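Local coordinates for uncharacterized protein (Acinetobacter baumannii, PDB 4PUX), which is of unknown function but adopts a beta-barrel fold of the DUF3237 family, related to the allene oxide cyclase-like barrels, at residues D85-Y90 / P131-L136. Numbering follows the deposited sequence. Where two conformers were deposited one is given.
Sequences DGALIY and PKYSWL. With EDO (1,2-ethanediol), chain E.
Tyr133 reaches across to residues 85-90 and gives its hydroxyl proton to Asp85, with Tyr133 OH 2.6 Å from Asp85 OD1. The carboxylate lies at the edge of the phenol, OD1 close to the ring plane, while the two flat groups stand nearly perpendicular (89°). OD1 is met on its syn side, 24° out of the carboxylate plane, and also bonds Thr83 OG1, so two hydroxyls hold this oxygen and limit rotation of the carboxylate. Behind the hydroxyl lies the packed, apolar side, where Tyr133 and Ile89 are buried and Ala87 partly so: Ala87 CB sits obliquely beside the ring, 3.7 Å from Tyr133 CD2, and Ile89 CD1 approaches Tyr133 CB at 4.1 Å. Ile89 also packs on Leu81 and Phe126 of the strands flanking its own. The contact joins the turn between antiparallel barrel strands 73-83 and 88-99, and the start of the latter, to the loop linking strands 118-127 and 141-147, at one end of the barrel. On the solvent side stand the exposed Asp85 and Lys132. Lys132, its CG anti to the backbone N (chi1 -177°) and its chain extended beyond, lays CG over the centre of one Tyr133 ring face and carries the ammonium along to Asp85. Lys132 NZ forms a salt bridge with Asp85 OD2 at 3.0 Å, coming from above the carboxylate plane; its bond to Tyr133 OH is weak. The lysine charge would probably stabilise the ionised carboxylate. A 1,2-ethanediol, probably from the crystallisation liquor, lies between Ala87, the Tyr133 ring edge and Asp85; it hydrogen-bonds Ser130 OG, but Asp85 OD2 only weakly.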
loop_
_atom_site.group_PDB
_atom_site.type_symbol
_atom_site.label_atom_id
_atom_site.label_comp_id
_atom_site.label_asym_id
_atom_site.label_seq_id
_atom_site.Cartn_x
_atom_site.Cartn_y
_atom_site.Cartn_z
ATOM N N ASP A 85 -8.079 2.353 -20.565
ATOM C CA ASP A 85 -9.035 3.117 -21.355
ATOM C C ASP A 85 -9.093 4.634 -21.065
ATOM O O ASP A 85 -10.042 5.309 -21.505
ATOM C CB ASP A 85 -10.433 2.455 -21.404
ATOM C CG ASP A 85 -11.041 2.155 -20.040
ATOM O OD1 ASP A 85 -10.400 2.265 -18.987
ATOM O OD2 ASP A 85 -12.254 1.798 -20.034
ATOM N N GLY A 86 -8.137 5.140 -20.259
ATOM C CA GLY A 86 -7.908 6.576 -20.126
ATOM C C GLY A 86 -8.521 7.303 -18.944
ATOM O O GLY A 86 -8.410 8.535 -18.859
ATOM N N ALA A 87 -9.128 6.584 -18.016
ATOM C CA ALA A 87 -9.683 7.207 -16.807
ATOM C C ALA A 87 -8.576 7.495 -15.766
ATOM O O ALA A 87 -7.593 6.738 -15.673
ATOM C CB ALA A 87 -10.744 6.294 -16.180
ATOM N N LEU A 88 -8.687 8.639 -15.106
ATOM C CA LEU A 88 -7.805 9.001 -13.982
ATOM C C LEU A 88 -8.464 8.673 -12.653
ATOM O O LEU A 88 -9.663 9.016 -12.433
ATOM C CB LEU A 88 -7.406 10.472 -14.028
ATOM C CG LEU A 88 -6.626 10.893 -15.254
ATOM C CD1 LEU A 88 -6.483 12.427 -15.326
ATOM C CD2 LEU A 88 -5.215 10.229 -15.297
ATOM N N ILE A 89 -7.702 8.043 -11.765
ATOM C CA ILE A 89 -8.168 7.663 -10.435
ATOM C C ILE A 89 -7.138 8.060 -9.373
ATOM O O ILE A 89 -5.999 7.592 -9.416
ATOM C CB ILE A 89 -8.482 6.148 -10.302
ATOM C CG1 ILE A 89 -9.333 5.605 -11.487
ATOM C CG2 ILE A 89 -9.046 5.823 -8.900
ATOM C CD1 ILE A 89 -9.475 4.108 -11.514
ATOM N N TYR A 90 -7.510 8.986 -8.512
ATOM C CA TYR A 90 -6.682 9.444 -7.370
ATOM C C TYR A 90 -6.770 8.411 -6.242
ATOM O O TYR A 90 -7.880 8.034 -5.830
ATOM C CB TYR A 90 -7.172 10.836 -6.916
ATOM C CG TYR A 90 -6.727 11.299 -5.537
ATOM C CD1 TYR A 90 -5.401 11.116 -5.079
ATOM C CD2 TYR A 90 -7.599 12.053 -4.752
ATOM C CE1 TYR A 90 -5.022 11.542 -3.795
ATOM C CE2 TYR A 90 -7.232 12.504 -3.481
ATOM C CZ TYR A 90 -5.916 12.313 -3.043
ATOM O OH TYR A 90 -5.485 12.714 -1.794
ATOM N N PRO A 131 -17.670 7.013 -15.149
ATOM C CA PRO A 131 -18.795 6.151 -14.746
ATOM C C PRO A 131 -18.434 4.664 -14.652
ATOM O O PRO A 131 -19.014 3.941 -13.862
ATOM C CB PRO A 131 -19.824 6.402 -15.835
ATOM C CG PRO A 131 -19.543 7.784 -16.311
ATOM C CD PRO A 131 -18.039 7.894 -16.274
ATOM N N LYS A 132 -17.439 4.231 -15.423
ATOM C CA LYS A 132 -17.022 2.844 -15.403
ATOM C C LYS A 132 -16.369 2.450 -14.057
ATOM O O LYS A 132 -16.496 1.307 -13.610
ATOM C CB LYS A 132 -16.043 2.590 -16.571
ATOM C CG LYS A 132 -15.621 1.184 -16.682
ATOM C CD LYS A 132 -14.912 0.907 -17.967
ATOM C CE LYS A 132 -14.331 -0.492 -17.928
ATOM N NZ LYS A 132 -13.443 -0.742 -19.085
ATOM N N TYR A 133 -15.640 3.393 -13.449
ATOM C CA TYR A 133 -14.878 3.111 -12.243
ATOM C C TYR A 133 -15.384 3.799 -10.995
ATOM O O TYR A 133 -14.832 3.569 -9.895
ATOM C CB TYR A 133 -13.384 3.469 -12.478
ATOM C CG TYR A 133 -12.802 2.771 -13.710
ATOM C CD1 TYR A 133 -12.484 1.408 -13.676
ATOM C CD2 TYR A 133 -12.655 3.448 -14.916
ATOM C CE1 TYR A 133 -11.985 0.745 -14.799
ATOM C CE2 TYR A 133 -12.136 2.782 -16.060
ATOM C CZ TYR A 133 -11.801 1.441 -15.979
ATOM O OH TYR A 133 -11.312 0.754 -17.094
ATOM N N SER A 134 -16.515 4.512 -11.106
ATOM C CA SER A 134 -16.999 5.309 -9.970
ATOM C C SER A 134 -17.522 4.463 -8.784
ATOM O O SER A 134 -17.629 4.974 -7.658
ATOM C CB SER A 134 -18.041 6.336 -10.413
ATOM O OG SER A 134 -19.166 5.708 -10.940
ATOM N N TRP A 135 -17.801 3.184 -9.009
ATOM C CA TRP A 135 -18.116 2.282 -7.892
ATOM C C TRP A 135 -17.032 2.293 -6.830
ATOM O O TRP A 135 -17.300 2.117 -5.626
ATOM C CB TRP A 135 -18.387 0.839 -8.388
ATOM C CG TRP A 135 -17.186 0.099 -8.903
ATOM C CD1 TRP A 135 -16.546 0.292 -10.108
ATOM C CD2 TRP A 135 -16.559 -1.021 -8.294
ATOM N NE1 TRP A 135 -15.511 -0.612 -10.250
ATOM C CE2 TRP A 135 -15.486 -1.415 -9.140
ATOM C CE3 TRP A 135 -16.752 -1.699 -7.086
ATOM C CZ2 TRP A 135 -14.659 -2.505 -8.846
ATOM C CZ3 TRP A 135 -15.942 -2.786 -6.794
ATOM C CH2 TRP A 135 -14.902 -3.177 -7.668
ATOM N N LEU A 136 -15.774 2.497 -7.241
ATOM C CA LEU A 136 -14.676 2.538 -6.298
ATOM C C LEU A 136 -14.692 3.732 -5.342
ATOM O O LEU A 136 -14.092 3.650 -4.259
ATOM C CB LEU A 136 -13.342 2.485 -7.031
ATOM C CG LEU A 136 -13.045 1.225 -7.855
ATOM C CD1 LEU A 136 -11.792 1.441 -8.720
ATOM C CD2 LEU A 136 -12.882 0.063 -6.902
HETATM C C1 EDO E . -13.167 6.390 -19.219
HETATM O O1 EDO E . -14.117 6.992 -18.342
HETATM C C2 EDO E . -13.223 4.898 -18.981
HETATM O O2 EDO E . -14.329 4.324 -19.706
#